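Local coordinates for chitin binding protein (Tectaria macrodonta, PDB 6IF7) that is an insecticidal fern protein that probably binds chitin and is possibly a copper-dependent lytic polysaccharide monooxygenase of the AA10 family, at residues Trp42-Ile47 / Arg68-Gly73. Sequence-based numbering, arbitrary orientation.
Unlike the reference sequence in segment 68-73: Y71 (reference Phe).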
ATOM      1  N   TRP A  42       4.196  11.273   2.911  1.00 28.33           N
ATOM      2  CA  TRP A  42       3.541   9.941   2.847  1.00 27.68           C
ATOM      3  C   TRP A  42       2.619   9.802   1.629  1.00 27.14           C
ATOM      4  O   TRP A  42       2.334   8.678   1.160  1.00 26.68           O
ATOM      5  CB  TRP A  42       2.759   9.626   4.142  1.00 27.01           C
ATOM      6  CG  TRP A  42       1.676  10.613   4.413  1.00 27.31           C
ATOM      7  CD1 TRP A  42       1.779  11.744   5.154  1.00 29.47           C
ATOM      8  CD2 TRP A  42       0.347  10.592   3.894  1.00 27.22           C
ATOM      9  NE1 TRP A  42       0.581  12.426   5.160  1.00 30.05           N
ATOM     10  CE2 TRP A  42      -0.314  11.739   4.385  1.00 28.08           C
ATOM     11  CE3 TRP A  42      -0.363   9.703   3.083  1.00 27.85           C
ATOM     12  CZ2 TRP A  42      -1.642  12.022   4.083  1.00 26.93           C
ATOM     13  CZ3 TRP A  42      -1.706   9.982   2.798  1.00 26.33           C
ATOM     14  CH2 TRP A  42      -2.322  11.123   3.290  1.00 26.78           C
ATOM     15  N   ASN A  43       2.160  10.940   1.122  1.00 25.15           N
ATOM     16  CA  ASN A  43       1.206  10.968   0.016  1.00 27.85           C
ATOM     17  C   ASN A  43       1.833  10.925  -1.378  1.00 28.17           C
ATOM     18  O   ASN A  43       1.121  11.048  -2.384  1.00 28.68           O
ATOM     19  CB  ASN A  43       0.289  12.201   0.157  1.00 29.50           C
ATOM     20  CG  ASN A  43       1.050  13.521   0.075  1.00 31.18           C
ATOM     21  OD1 ASN A  43       2.276  13.556   0.094  1.00 32.59           O
ATOM     22  ND2 ASN A  43       0.310  14.617  -0.003  1.00 32.23           N
ATOM     23  N   GLU A  44       3.152  10.755  -1.442  1.00 27.61           N
ATOM     24  CA  GLU A  44       3.865  10.858  -2.692  1.00 29.00           C
ATOM     25  C   GLU A  44       4.841   9.692  -2.877  1.00 27.32           C
ATOM     26  O   GLU A  44       5.993   9.888  -3.272  1.00 27.91           O
ATOM     27  CB  GLU A  44       4.568  12.232  -2.792  1.00 32.11           C
ATOM     28  CG  GLU A  44       4.885  12.627  -4.222  1.00 37.08           C
ATOM     29  CD  GLU A  44       5.578  13.965  -4.338  1.00 38.24           C
ATOM     30  OE1 GLU A  44       6.749  14.064  -3.958  1.00 39.80           O
ATOM     31  OE2 GLU A  44       4.947  14.909  -4.829  1.00 41.25           O
ATOM     32  N   VAL A  45       4.367   8.473  -2.628  1.00 25.34           N
ATOM     33  CA  VAL A  45       5.080   7.268  -3.080  1.00 25.66           C
ATOM     34  C   VAL A  45       4.692   7.041  -4.551  1.00 27.41           C
ATOM     35  O   VAL A  45       3.906   6.162  -4.899  1.00 26.01           O
ATOM     36  CB  VAL A  45       4.805   6.045  -2.187  1.00 25.56           C
ATOM     37  CG1 VAL A  45       5.658   4.871  -2.620  1.00 26.62           C
ATOM     38  CG2 VAL A  45       5.063   6.399  -0.717  1.00 25.38           C
ATOM     39  N   ASN A  46       5.266   7.869  -5.420  1.00 27.65           N
ATOM     40  CA  ASN A  46       4.901   7.872  -6.808  1.00 28.07           C
ATOM     41  C   ASN A  46       6.078   7.574  -7.762  1.00 29.00           C
ATOM     42  O   ASN A  46       7.266   7.580  -7.387  1.00 28.06           O
ATOM     43  CB  ASN A  46       4.200   9.195  -7.152  1.00 29.22           C
ATOM     44  CG  ASN A  46       5.136  10.385  -7.149  1.00 29.67           C
ATOM     45  OD1 ASN A  46       6.203  10.349  -6.582  1.00 33.14           O
ATOM     46  ND2 ASN A  46       4.726  11.442  -7.783  1.00 32.66           N
ATOM     47  N   ILE A  47       5.692   7.249  -8.986  1.00 28.76           N
ATOM     48  CA  ILE A  47       6.573   7.190 -10.122  1.00 29.21           C
ATOM     49  C   ILE A  47       5.854   8.127 -11.091  1.00 29.99           C
ATOM     50  O   ILE A  47       4.848   7.716 -11.691  1.00 29.39           O
ATOM     51  CB  ILE A  47       6.696   5.760 -10.680  1.00 29.11           C
ATOM     52  CG1 ILE A  47       7.367   4.864  -9.643  1.00 27.27           C
ATOM     53  CG2 ILE A  47       7.508   5.749 -11.998  1.00 29.20           C
ATOM     54  CD1 ILE A  47       7.559   3.427 -10.086  1.00 26.69           C
ATOM     55  N   ARG A  68      11.858   3.663  -5.186  1.00 33.46           N
ATOM     56  CA  ARG A  68      12.329   4.985  -4.810  1.00 33.07           C
ATOM     57  C   ARG A  68      13.155   4.836  -3.544  1.00 32.17           C
ATOM     58  O   ARG A  68      12.635   4.444  -2.518  1.00 32.44           O
ATOM     59  CB  ARG A  68      11.158   5.926  -4.553  1.00 33.45           C
ATOM     60  CG  ARG A  68      10.194   6.120  -5.726  1.00 35.85           C
ATOM     61  CD  ARG A  68      10.598   7.240  -6.686  1.00 34.21           C
ATOM     62  NE  ARG A  68      10.835   8.470  -5.948  1.00 34.50           N
ATOM     63  CZ  ARG A  68       9.893   9.273  -5.434  1.00 33.97           C
ATOM     64  NH1 ARG A  68       8.591   9.034  -5.584  1.00 31.27           N
ATOM     65  NH2 ARG A  68      10.275  10.350  -4.751  1.00 33.38           N
ATOM     66  N   PHE A  69      14.452   5.117  -3.635  1.00 31.76           N
ATOM     67  CA  PHE A  69      15.371   5.055  -2.480  1.00 30.85           C
ATOM     68  C   PHE A  69      14.878   5.861  -1.284  1.00 30.40           C
ATOM     69  O   PHE A  69      15.018   5.444  -0.140  1.00 29.67           O
ATOM     70  CB  PHE A  69      16.749   5.586  -2.890  1.00 32.68           C
ATOM     71  CG  PHE A  69      17.839   5.222  -1.947  1.00 31.89           C
ATOM     72  CD1 PHE A  69      18.345   3.938  -1.934  1.00 32.43           C
ATOM     73  CD2 PHE A  69      18.364   6.159  -1.090  1.00 30.47           C
ATOM     74  CE1 PHE A  69      19.366   3.597  -1.078  1.00 33.68           C
ATOM     75  CE2 PHE A  69      19.383   5.823  -0.219  1.00 31.21           C
ATOM     76  CZ  PHE A  69      19.878   4.540  -0.206  1.00 32.51           C
ATOM     77  N   LYS A  70      14.319   7.032  -1.568  1.00 29.97           N
ATOM     78  CA  LYS A  70      13.654   7.868  -0.568  1.00 30.11           C
ATOM     79  C   LYS A  70      12.719   7.083   0.380  1.00 28.19           C
ATOM     80  O   LYS A  70      12.729   7.311   1.583  1.00 27.39           O
ATOM     81  CB  LYS A  70      12.863   8.965  -1.285  1.00 30.78           C
ATOM     82  CG  LYS A  70      11.968   9.814  -0.401  1.00 31.04           C
ATOM     83  CD  LYS A  70      11.307  10.916  -1.198  1.00 29.93           C
ATOM     84  CE  LYS A  70      10.526  11.831  -0.277  1.00 30.20           C
ATOM     85  NZ  LYS A  70       9.723  12.841  -1.036  1.00 30.00           N
ATOM     86  N   TYR A  71      11.947   6.155  -0.162  1.00 26.56           N
ATOM     87  CA  TYR A  71      10.995   5.381   0.639  1.00 26.82           C
ATOM     88  C   TYR A  71      11.476   3.979   1.024  1.00 26.75           C
ATOM     89  O   TYR A  71      10.657   3.106   1.375  1.00 26.10           O
ATOM     90  CB  TYR A  71       9.650   5.320  -0.099  1.00 26.32           C
ATOM     91  CG  TYR A  71       9.014   6.679  -0.247  1.00 27.17           C
ATOM     92  CD1 TYR A  71       8.399   7.304   0.838  1.00 28.27           C
ATOM     93  CD2 TYR A  71       9.033   7.355  -1.473  1.00 27.96           C
ATOM     94  CE1 TYR A  71       7.810   8.564   0.703  1.00 29.08           C
ATOM     95  CE2 TYR A  71       8.458   8.606  -1.615  1.00 28.52           C
ATOM     96  CZ  TYR A  71       7.855   9.218  -0.520  1.00 30.60           C
ATOM     97  OH  TYR A  71       7.267  10.476  -0.674  1.00 34.36           O
ATOM     98  N   ARG A  72      12.795   3.771   1.008  1.00 26.76           N
ATOM     99  CA  ARG A  72      13.417   2.461   1.319  1.00 26.60           C
ATOM    100  C   ARG A  72      13.055   1.836   2.698  1.00 26.63           C
ATOM    101  O   ARG A  72      13.002   0.608   2.847  1.00 26.16           O
ATOM    102  CB  ARG A  72      14.942   2.565   1.201  1.00 27.35           C
ATOM    103  CG  ARG A  72      15.598   3.481   2.248  1.00 27.92           C
ATOM    104  CD  ARG A  72      17.045   3.741   1.845  1.00 29.59           C
ATOM    105  NE  ARG A  72      17.795   4.726   2.625  1.00 29.83           N
ATOM    106  CZ  ARG A  72      17.649   6.055   2.567  1.00 31.80           C
ATOM    107  NH1 ARG A  72      16.690   6.616   1.824  1.00 31.40           N
ATOM    108  NH2 ARG A  72      18.464   6.832   3.291  1.00 29.28           N
ATOM    109  N   GLY A  73      12.823   2.668   3.699  1.00 25.80           N
ATOM    110  CA  GLY A  73      12.240   2.192   4.966  1.00 27.74           C
ATOM    111  C   GLY A  73      10.936   1.389   4.866  1.00 26.98           C
ATOM    112  O   GLY A  73      10.665   0.540   5.708  1.00 30.58           O
TER
HETATM  113  O   HOH W   1       8.042  11.687  -3.167  1.00 30.35           O
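One water is gripped by four polar atoms: it donates to E44 O (2.7 Å) and to E44 OE1, and accepts from R68 NH2 and K70 NZ. It joins two parts of the AA10 monooxygenase fold, the inverse gamma turn centred on V45, which leads into strand 46-47, and R68 with the 3-10 segment that follows it, 69-73, in the long connection between helix 54-57 and strand 84-86. Bends at chi2 (-88°) and chi3 bring the R68 chain alongside N46 O, and NH1 then donates to N46 O at 2.7 Å, with an N-H...O angle of 147°. N46 OD1 comes to 2.9 Å from the same NH1, while its ND2 is held by E172. Were R68 replaced by alanine, N46 O would probably lose this donor and the water one of its partners, weakening the tie between the turn and segment 68-73. E44 OE1 lies 4.3 Å from K70 NZ, too far for a salt bridge; K70 forms one with D41, and Y71 OH bonds to D41 O. E44 OE2 bonds to NE2 of H1, a copper ligand, consistent with a second-shell role for E44. Y71 lies between two aliphatic groups: K70 CG sits near the periphery of one face, and on the opposite face V45 CG2 makes a CH-pi contact, 3.7 Å from the ring centroid and 9° off its normal.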